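Local atomic coordinates of alpha-1,2-mannosidase (Bacteroides thetaiotaomicron, PDB entry 2WW2), a protein that hydrolyses alpha-mannosides with inversion of configuration, as a calcium-dependent mannosidase of glycoside hydrolase family 92 from a human gut symbiont. Residues T4-D9 with Q266-L271; R273-G278 with T663-E668; G655-K660 with F672-A677. All blocks are in the same frame, centred on the assembly; numbering follows the deposited sequence.

Contact 1. Residues T4-D9 with Q266-L271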
loop_
_atom_site.group_PDB
_atom_site.type_symbol
_atom_site.label_atom_id
_atom_site.label_comp_id
_atom_site.label_asym_id
_atom_site.label_seq_id
_atom_site.Cartn_x
_atom_site.Cartn_y
_atom_site.Cartn_z
ATOM N N THR A 4 -32.100 12.120 34.784
ATOM C CA THR A 4 -32.886 11.459 33.753
ATOM C C THR A 4 -32.054 10.479 32.912
ATOM O O THR A 4 -32.505 9.368 32.615
ATOM C CB THR A 4 -33.534 12.537 32.848
ATOM O OG1 THR A 4 -34.415 13.326 33.658
ATOM C CG2 THR A 4 -34.341 11.904 31.691
ATOM N N VAL A 5 -30.852 10.882 32.518
ATOM C CA VAL A 5 -29.944 9.962 31.848
ATOM C C VAL A 5 -28.716 9.849 32.756
ATOM O O VAL A 5 -28.009 10.838 32.968
ATOM C CB VAL A 5 -29.508 10.464 30.440
ATOM C CG1 VAL A 5 -28.590 9.412 29.745
ATOM C CG2 VAL A 5 -30.735 10.734 29.545
ATOM N N GLU A 6 -28.489 8.658 33.299
ATOM C CA GLU A 6 -27.406 8.426 34.241
ATOM C C GLU A 6 -26.174 7.944 33.479
ATOM O O GLU A 6 -26.284 7.510 32.339
ATOM C CB GLU A 6 -27.833 7.364 35.275
ATOM C CG GLU A 6 -29.048 7.763 36.150
ATOM C CD GLU A 6 -28.638 8.621 37.353
ATOM O OE1 GLU A 6 -27.459 9.055 37.420
ATOM O OE2 GLU A 6 -29.482 8.880 38.229
ATOM N N PHE A 7 -25.005 7.981 34.112
ATOM C CA PHE A 7 -23.785 7.616 33.408
ATOM C C PHE A 7 -23.825 6.207 32.819
ATOM O O PHE A 7 -23.377 6.001 31.677
ATOM C CB PHE A 7 -22.558 7.829 34.301
ATOM C CG PHE A 7 -22.252 9.288 34.530
ATOM C CD1 PHE A 7 -22.388 10.198 33.481
ATOM C CD2 PHE A 7 -21.881 9.748 35.760
ATOM C CE1 PHE A 7 -22.133 11.556 33.675
ATOM C CE2 PHE A 7 -21.633 11.094 35.970
ATOM C CZ PHE A 7 -21.754 11.995 34.928
ATOM N N VAL A 8 -24.415 5.257 33.539
ATOM C CA VAL A 8 -24.440 3.862 33.033
ATOM C C VAL A 8 -25.338 3.751 31.798
ATOM O O VAL A 8 -25.150 2.861 30.980
ATOM C CB VAL A 8 -24.860 2.833 34.130
ATOM C CG1 VAL A 8 -26.364 2.936 34.390
ATOM C CG2 VAL A 8 -24.486 1.407 33.721
ATOM N N ASP A 9 -26.293 4.672 31.646
ATOM C CA ASP A 9 -27.179 4.689 30.465
ATOM C C ASP A 9 -26.410 4.972 29.167
ATOM O O ASP A 9 -26.893 4.675 28.070
ATOM C CB ASP A 9 -28.310 5.730 30.616
ATOM C CG ASP A 9 -29.268 5.392 31.745
ATOM O OD1 ASP A 9 -29.488 4.190 31.978
ATOM O OD2 ASP A 9 -29.810 6.319 32.391
ATOM N N GLN A 266 -24.243 0.461 41.401
ATOM C CA GLN A 266 -22.785 0.308 41.454
ATOM C C GLN A 266 -22.098 0.960 40.249
ATOM O O GLN A 266 -21.113 1.699 40.392
ATOM C CB GLN A 266 -22.413 -1.176 41.544
ATOM C CG GLN A 266 -22.805 -1.783 42.891
ATOM C CD GLN A 266 -22.122 -1.053 44.050
ATOM O OE1 GLN A 266 -20.891 -0.967 44.096
ATOM N NE2 GLN A 266 -22.911 -0.511 44.969
ATOM N N TRP A 267 -22.595 0.681 39.046
ATOM C CA TRP A 267 -21.972 1.283 37.869
ATOM C C TRP A 267 -22.071 2.812 37.915
ATOM O O TRP A 267 -21.099 3.513 37.624
ATOM C CB TRP A 267 -22.570 0.731 36.579
ATOM C CG TRP A 267 -21.988 -0.616 36.261
ATOM C CD1 TRP A 267 -22.602 -1.835 36.403
ATOM C CD2 TRP A 267 -20.666 -0.879 35.788
ATOM N NE1 TRP A 267 -21.734 -2.840 36.035
ATOM C CE2 TRP A 267 -20.540 -2.277 35.655
ATOM C CE3 TRP A 267 -19.562 -0.061 35.473
ATOM C CZ2 TRP A 267 -19.358 -2.886 35.234
ATOM C CZ3 TRP A 267 -18.398 -0.663 35.019
ATOM C CH2 TRP A 267 -18.304 -2.064 34.912
ATOM N N ASN A 268 -23.227 3.337 38.300
ATOM C CA ASN A 268 -23.340 4.785 38.366
ATOM C C ASN A 268 -22.352 5.382 39.377
ATOM O O ASN A 268 -21.777 6.446 39.144
ATOM C CB ASN A 268 -24.778 5.205 38.684
ATOM C CG ASN A 268 -25.667 5.167 37.452
ATOM O OD1 ASN A 268 -25.194 5.389 36.344
ATOM N ND2 ASN A 268 -26.951 4.906 37.641
ATOM N N ASN A 269 -22.176 4.703 40.510
ATOM C CA ASN A 269 -21.219 5.151 41.525
ATOM C C ASN A 269 -19.782 5.205 40.989
ATOM O O ASN A 269 -19.082 6.209 41.149
ATOM C CB ASN A 269 -21.277 4.244 42.768
ATOM C CG ASN A 269 -22.543 4.478 43.623
ATOM O OD1 ASN A 269 -23.299 5.438 43.403
ATOM N ND2 ASN A 269 -22.757 3.614 44.614
ATOM N N TYR A 270 -19.331 4.113 40.387
ATOM C CA TYR A 270 -17.950 4.038 39.902
ATOM C C TYR A 270 -17.729 4.869 38.631
ATOM O O TYR A 270 -16.731 5.594 38.532
ATOM C CB TYR A 270 -17.496 2.578 39.717
ATOM C CG TYR A 270 -17.221 1.892 41.051
ATOM C CD1 TYR A 270 -16.031 2.117 41.732
ATOM C CD2 TYR A 270 -18.163 1.052 41.636
ATOM C CE1 TYR A 270 -15.782 1.513 42.966
ATOM C CE2 TYR A 270 -17.930 0.456 42.867
ATOM C CZ TYR A 270 -16.741 0.688 43.516
ATOM O OH TYR A 270 -16.516 0.081 44.716
ATOM N N LEU A 271 -18.658 4.802 37.674
ATOM C CA LEU A 271 -18.523 5.643 36.473
ATOM C C LEU A 271 -18.555 7.112 36.869
ATOM O O LEU A 271 -17.866 7.941 36.269
ATOM C CB LEU A 271 -19.619 5.365 35.424
ATOM C CG LEU A 271 -19.640 3.929 34.862
ATOM C CD1 LEU A 271 -20.915 3.679 34.054
ATOM C CD2 LEU A 271 -18.378 3.635 34.035
#
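Val8 carries the close-packed part of this contact. Its backbone N donates to Asn268 OD1 at 2.9 Å, and the N-H...O angle is 158°. The donor lies almost in line with the amide C=O, at 165°. The Asn268 side chain leaves the helix to one side of the loop, and its amide end comes nearer. Its OD1 also rests against Val8 CG1 at 3.3 Å. The other methyl, CG2, stands anti to the backbone N and is thereby turned to the base of Trp267, reaching its CB at 3.5 Å. The indole itself runs on away from the loop, where its NE1 is bonded to Ala33 O. Leu271, one helical turn beyond Trp267, lays CD1 against Val8 CA at 3.7 Å. Its CB meets Phe7 CB at 4.0 Å.

The contact joins the N-terminal loop to the last turns of helix 256-271, part of the region assigned by sequence to the family 92 catalytic domain. The loop holds its own turn: Asp9 N bonds to Glu6 O, and Glu6 N bonds to Asp9 OD2. Asp9 OD1 forms a salt bridge with Arg264 of the same helix, a second tie beside the Asn268 bond. Phe7 continues the buried side, with its ring stacked on Tyr288 of helix 281-294.

The Glu6 side is looser and partly open to solvent. Glu6 CB lies 3.5 Å from Asn268 ND2, and the two side chains cross at about a right angle. The glutamate chain bends at chi2. Its carboxylate stands 37° from the amide plane, and its OE2 is hydrogen-bonded to the backbone N of Lys3.

Contact 2. Residues R273-G278 with T663-E668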
loop_
_atom_site.group_PDB
_atom_site.type_symbol
_atom_site.label_atom_id
_atom_site.label_comp_id
_atom_site.label_asym_id
_atom_site.label_seq_id
_atom_site.Cartn_x
_atom_site.Cartn_y
_atom_site.Cartn_z
ATOM N N ARG A 273 -17.373 8.740 39.204
ATOM C CA ARG A 273 -16.166 9.365 39.739
ATOM C C ARG A 273 -15.500 10.307 38.743
ATOM O O ARG A 273 -14.698 11.151 39.141
ATOM C CB ARG A 273 -15.164 8.337 40.255
ATOM C CG ARG A 273 -15.689 7.541 41.436
ATOM C CD ARG A 273 -14.542 6.874 42.160
ATOM N NE ARG A 273 -15.018 6.027 43.246
ATOM C CZ ARG A 273 -14.242 5.186 43.911
ATOM N NH1 ARG A 273 -12.967 5.086 43.575
ATOM N NH2 ARG A 273 -14.742 4.438 44.898
ATOM N N VAL A 274 -15.817 10.162 37.457
ATOM C CA VAL A 274 -15.486 11.208 36.504
ATOM C C VAL A 274 -16.743 11.682 35.775
ATOM O O VAL A 274 -17.449 10.902 35.121
ATOM C CB VAL A 274 -14.288 10.866 35.543
ATOM C CG1 VAL A 274 -14.482 9.528 34.871
ATOM C CG2 VAL A 274 -14.092 12.001 34.496
ATOM N N GLU A 275 -17.056 12.957 35.952
ATOM C CA GLU A 275 -18.284 13.500 35.411
ATOM C C GLU A 275 -17.984 14.343 34.183
ATOM O O GLU A 275 -17.432 15.438 34.310
ATOM C CB GLU A 275 -18.948 14.440 36.412
ATOM C CG GLU A 275 -19.571 13.830 37.620
ATOM C CD GLU A 275 -20.390 14.891 38.385
ATOM O OE1 GLU A 275 -19.894 15.392 39.410
ATOM O OE2 GLU A 275 -21.491 15.249 37.926
ATOM N N ALA A 276 -18.381 13.862 33.012
ATOM C CA ALA A 276 -18.203 14.613 31.775
ATOM C C ALA A 276 -19.456 15.419 31.442
ATOM O O ALA A 276 -20.577 14.880 31.482
ATOM C CB ALA A 276 -17.866 13.668 30.627
ATOM N N GLU A 277 -19.273 16.696 31.098
ATOM C CA GLU A 277 -20.394 17.590 30.750
ATOM C C GLU A 277 -20.044 18.412 29.501
ATOM O O GLU A 277 -18.880 18.794 29.298
ATOM C CB GLU A 277 -20.709 18.560 31.905
ATOM C CG GLU A 277 -21.095 17.899 33.228
ATOM C CD GLU A 277 -21.257 18.913 34.354
ATOM O OE1 GLU A 277 -22.225 19.685 34.316
ATOM O OE2 GLU A 277 -20.408 18.944 35.272
ATOM N N GLY A 278 -21.038 18.703 28.676
ATOM C CA GLY A 278 -20.810 19.562 27.508
ATOM C C GLY A 278 -20.169 18.764 26.383
ATOM O O GLY A 278 -19.028 19.007 26.006
ATOM N N THR A 663 -15.129 16.627 35.710
ATOM C CA THR A 663 -14.869 16.751 37.129
ATOM C C THR A 663 -14.461 15.384 37.656
ATOM O O THR A 663 -15.193 14.402 37.511
ATOM C CB THR A 663 -16.119 17.216 37.876
ATOM O OG1 THR A 663 -16.529 18.488 37.363
ATOM C CG2 THR A 663 -15.841 17.356 39.372
ATOM N N LEU A 664 -13.272 15.320 38.240
ATOM C CA LEU A 664 -12.778 14.095 38.818
ATOM C C LEU A 664 -13.041 14.133 40.323
ATOM O O LEU A 664 -12.598 15.057 41.016
ATOM C CB LEU A 664 -11.280 13.947 38.531
ATOM C CG LEU A 664 -10.848 13.609 37.099
ATOM C CD1 LEU A 664 -10.970 14.826 36.153
ATOM C CD2 LEU A 664 -9.417 13.121 37.125
ATOM N N HIS A 665 -13.774 13.135 40.818
ATOM C CA HIS A 665 -14.100 13.025 42.232
ATOM C C HIS A 665 -13.095 12.115 42.882
ATOM O O HIS A 665 -13.164 10.885 42.749
ATOM C CB HIS A 665 -15.528 12.511 42.408
ATOM C CG HIS A 665 -16.553 13.484 41.918
ATOM N ND1 HIS A 665 -16.726 14.725 42.495
ATOM C CD2 HIS A 665 -17.422 13.424 40.882
ATOM C CE1 HIS A 665 -17.668 15.385 41.842
ATOM N NE2 HIS A 665 -18.104 14.620 40.854
ATOM N N LEU A 666 -12.131 12.741 43.545
ATOM C CA LEU A 666 -10.988 12.045 44.105
ATOM C C LEU A 666 -11.167 11.758 45.593
ATOM O O LEU A 666 -12.147 12.200 46.209
ATOM C CB LEU A 666 -9.716 12.849 43.828
ATOM C CG LEU A 666 -9.525 13.103 42.324
ATOM C CD1 LEU A 666 -8.452 14.134 42.035
ATOM C CD2 LEU A 666 -9.220 11.814 41.567
ATOM N N PRO A 667 -10.246 10.982 46.173
ATOM C CA PRO A 667 -10.357 10.654 47.598
ATOM C C PRO A 667 -10.406 11.887 48.510
ATOM O O PRO A 667 -9.879 12.945 48.165
ATOM C CB PRO A 667 -9.080 9.843 47.867
ATOM C CG PRO A 667 -8.824 9.133 46.529
ATOM C CD PRO A 667 -9.187 10.207 45.492
ATOM N N GLU A 668 -11.044 11.720 49.666
ATOM C CA GLU A 668 -11.094 12.729 50.723
ATOM C C GLU A 668 -11.818 13.998 50.296
ATOM O O GLU A 668 -11.476 15.112 50.703
ATOM C CB GLU A 668 -9.696 12.972 51.278
ATOM C CG GLU A 668 -9.217 11.709 51.991
ATOM C CD GLU A 668 -7.737 11.690 52.265
ATOM O OE1 GLU A 668 -6.962 12.214 51.434
ATOM O OE2 GLU A 668 -7.347 11.142 53.316
HETATM O O HOH W 1 -17.960 18.103 35.101
#
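The imidazole of His665 and the carboxylate of Glu275 lie nearly coplanar, 24° apart. The carboxylate meets the ring at its edge, close to the ring plane. His665 NE2 donates to Glu275 OE1 along a nearly straight line, at 170°. The modelled separation of 2.4 Å between His665 NE2 and Glu275 OE1 is very short, so the exact length deserves caution. Glu275 CG also lies at this edge, in plane, 3.6 Å from His665 NE2. The glutamate chain is extended beyond CG (chi2 -170°), which carries OE1 to the ring. At its other nitrogen, ND1, the histidine is bonded to Asn671 OD1. Partners on both nitrogens would fix the ring's rotation.

Behind these side chains, strands 274-277 and 661-665 pair antiparallel. Glu275 and Thr663 form a hydrogen-bonded pair: Glu275 N reaches Thr663 O at 2.8 Å, and Thr663 N reaches Glu275 O at 2.9 Å. Val274 and Leu664 form the adjoining non-hydrogen-bonded pair. The pairing runs on to His665 N, which donates to Arg273 O at 2.8 Å. A water adds a polar link beside the strands. It donates to Glu275 O and to Glu277 OE2, the latter at 2.6 Å, and accepts from Thr663 OG1.

Glu275, Thr663 and His665 lie on one side of the strand pair. Val274 and Leu664 lie on the other, with Val274 CG2 4.5 Å from Leu664 CG. Both of these touch Met640 of helix 632-640. Val274 also packs on helix 281-294, and Leu664 on helix 338-345. Arg273 extends away to a salt bridge with Glu348. Strand 274-277 is the outermost strand of its mixed sheet within the chain, and strand 661-665 lies between it and strand 671-675.

Contact 3. Residues G655-K660 with F672-A677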
loop_
_atom_site.group_PDB
_atom_site.type_symbol
_atom_site.label_atom_id
_atom_site.label_comp_id
_atom_site.label_asym_id
_atom_site.label_seq_id
_atom_site.Cartn_x
_atom_site.Cartn_y
_atom_site.Cartn_z
ATOM N N GLY A 655 -2.881 16.954 26.957
ATOM C CA GLY A 655 -3.263 16.865 25.558
ATOM C C GLY A 655 -4.241 17.984 25.283
ATOM O O GLY A 655 -3.879 19.164 25.303
ATOM N N SER A 656 -5.495 17.610 25.077
ATOM C CA SER A 656 -6.568 18.564 24.842
ATOM C C SER A 656 -7.850 17.818 25.176
ATOM O O SER A 656 -8.062 16.712 24.655
ATOM C CB SER A 656 -6.558 19.003 23.370
ATOM O OG SER A 656 -7.700 19.767 23.070
ATOM N N PRO A 657 -8.676 18.382 26.079
ATOM C CA PRO A 657 -9.864 17.698 26.590
ATOM C C PRO A 657 -10.931 17.626 25.505
ATOM O O PRO A 657 -10.985 18.501 24.615
ATOM C CB PRO A 657 -10.349 18.619 27.715
ATOM C CG PRO A 657 -9.900 19.999 27.276
ATOM C CD PRO A 657 -8.568 19.759 26.589
ATOM N N LEU A 658 -11.802 16.629 25.616
ATOM C CA LEU A 658 -12.880 16.451 24.651
ATOM C C LEU A 658 -14.157 17.217 25.024
ATOM O O LEU A 658 -14.923 17.637 24.146
ATOM C CB LEU A 658 -13.208 14.950 24.520
ATOM C CG LEU A 658 -14.196 14.587 23.411
ATOM C CD1 LEU A 658 -13.546 14.832 22.026
ATOM C CD2 LEU A 658 -14.643 13.125 23.585
ATOM N N PHE A 659 -14.394 17.404 26.320
ATOM C CA PHE A 659 -15.674 17.981 26.780
ATOM C C PHE A 659 -15.515 19.436 27.219
ATOM O O PHE A 659 -14.396 19.908 27.406
ATOM C CB PHE A 659 -16.239 17.152 27.940
ATOM C CG PHE A 659 -16.562 15.710 27.559
ATOM C CD1 PHE A 659 -17.765 15.404 26.927
ATOM C CD2 PHE A 659 -15.650 14.684 27.805
ATOM C CE1 PHE A 659 -18.069 14.070 26.559
ATOM C CE2 PHE A 659 -15.937 13.351 27.457
ATOM C CZ PHE A 659 -17.154 13.048 26.833
ATOM N N LYS A 660 -16.631 20.146 27.416
ATOM C CA LYS A 660 -16.548 21.493 27.976
ATOM C C LYS A 660 -16.121 21.436 29.442
ATOM O O LYS A 660 -15.573 22.406 29.986
ATOM C CB LYS A 660 -17.879 22.247 27.813
ATOM C CG LYS A 660 -18.111 22.673 26.367
ATOM C CD LYS A 660 -19.468 23.300 26.157
ATOM C CE LYS A 660 -19.704 23.594 24.676
ATOM N NZ LYS A 660 -18.671 24.544 24.145
ATOM N N PHE A 672 -11.151 17.654 41.171
ATOM C CA PHE A 672 -10.340 18.397 40.222
ATOM C C PHE A 672 -11.134 18.598 38.953
ATOM O O PHE A 672 -11.622 17.627 38.357
ATOM C CB PHE A 672 -9.019 17.686 39.914
ATOM C CG PHE A 672 -8.039 18.570 39.175
ATOM C CD1 PHE A 672 -7.114 19.318 39.866
ATOM C CD2 PHE A 672 -8.098 18.693 37.790
ATOM C CE1 PHE A 672 -6.229 20.155 39.204
ATOM C CE2 PHE A 672 -7.218 19.526 37.117
ATOM C CZ PHE A 672 -6.280 20.266 37.835
ATOM N N VAL A 673 -11.264 19.850 38.533
ATOM C CA VAL A 673 -12.018 20.175 37.320
ATOM C C VAL A 673 -11.108 20.573 36.161
ATOM O O VAL A 673 -10.227 21.420 36.325
ATOM C CB VAL A 673 -12.987 21.329 37.589
ATOM C CG1 VAL A 673 -13.607 21.871 36.265
ATOM C CG2 VAL A 673 -14.067 20.887 38.584
ATOM N N VAL A 674 -11.311 19.970 34.991
ATOM C CA VAL A 674 -10.698 20.499 33.778
ATOM C C VAL A 674 -11.819 21.215 33.042
ATOM O O VAL A 674 -12.736 20.573 32.518
ATOM C CB VAL A 674 -10.085 19.414 32.858
ATOM C CG1 VAL A 674 -9.522 20.052 31.574
ATOM C CG2 VAL A 674 -9.001 18.618 33.579
ATOM N N SER A 675 -11.799 22.543 33.039
ATOM C CA SER A 675 -12.841 23.257 32.290
ATOM C C SER A 675 -12.323 23.849 30.976
ATOM O O SER A 675 -11.202 24.359 30.894
ATOM C CB SER A 675 -13.546 24.305 33.160
ATOM O OG SER A 675 -12.681 25.378 33.424
ATOM N N ALA A 676 -13.149 23.762 29.942
ATOM C CA ALA A 676 -12.796 24.230 28.616
ATOM C C ALA A 676 -14.082 24.800 28.030
ATOM O O ALA A 676 -14.688 24.223 27.119
ATOM C CB ALA A 676 -12.256 23.055 27.766
ATOM N N ALA A 677 -14.501 25.939 28.576
ATOM C CA ALA A 677 -15.847 26.443 28.327
ATOM C C ALA A 677 -16.110 26.703 26.854
ATOM O O ALA A 677 -17.246 26.583 26.402
ATOM C CB ALA A 677 -16.125 27.707 29.173
HETATM O O HOH W 2 -12.953 19.476 29.769
#
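The carbonyl of Lys660 receives the main bond of this contact. Ala676 N donates to Lys660 O at 2.8 Å, with an N-H...O angle of 166°. The donor stands above the carbonyl plane, 38° out of it. Close by, Lys660 CA approaches Ala676 O at 3.4 Å in a CA-H...O contact, so the two residues meet through their backbones in both directions.

A water serves two more carbonyls. It donates to Phe659 O at 2.8 Å and to Val674 O at 3.0 Å, bridging the segments where their backbones stand further apart. Phe659 O has a second donor in Asn679 ND2, which also bonds to Pro657 O. One asparagine amide thus satisfies two carbonyls of 655-660.

This loop leads from strand 651-654 into strand 661-665, and the partner segment takes in most of strand 671-675 and the residues after it. The contact therefore lies beside the end of the antiparallel pair formed by 661-665 and 671-675. Ala676 CB turns in to the loop, reaching Pro657 CG at 3.9 Å. Pro657 CB meets Val674 CG1 at 4.2 Å. That methyl stands anti to the valine N (chi1 177°), on the side facing the proline. Pro657 and Ala676 also touch strand 710-717, through Leu714 and Met716.

The lysine side chain runs along the outer margin, extended to CE and bent at chi4. Lys660 NZ lies 3.4 Å from Ala677 O, a weak bond; the stronger partner is Asn679 O. Ser675 points away from the loop, and its OG is bonded to Glu711 OE2.

In the fold
Contacts 1 and 2 follow each other along the chain, because helix 256-271 leads into strand 274-277. Their centres are 12 Å apart. They touch where Phe7 CE2 packs on Glu275 CG at 3.8 Å, so the N-terminal loop lies against the edge strand of the mixed sheet. Contacts 2 and 3 interlock, with centres 11 Å apart and segments that alternate along the chain. Leu664 N probably bonds to Phe672 O, and Gly278 O to Lys660 N, carrying the sheet from one contact to the next. Contacts 1 and 3 do not touch; their nearest atoms are about 9 Å apart. None of the three includes a sodium-binding residue.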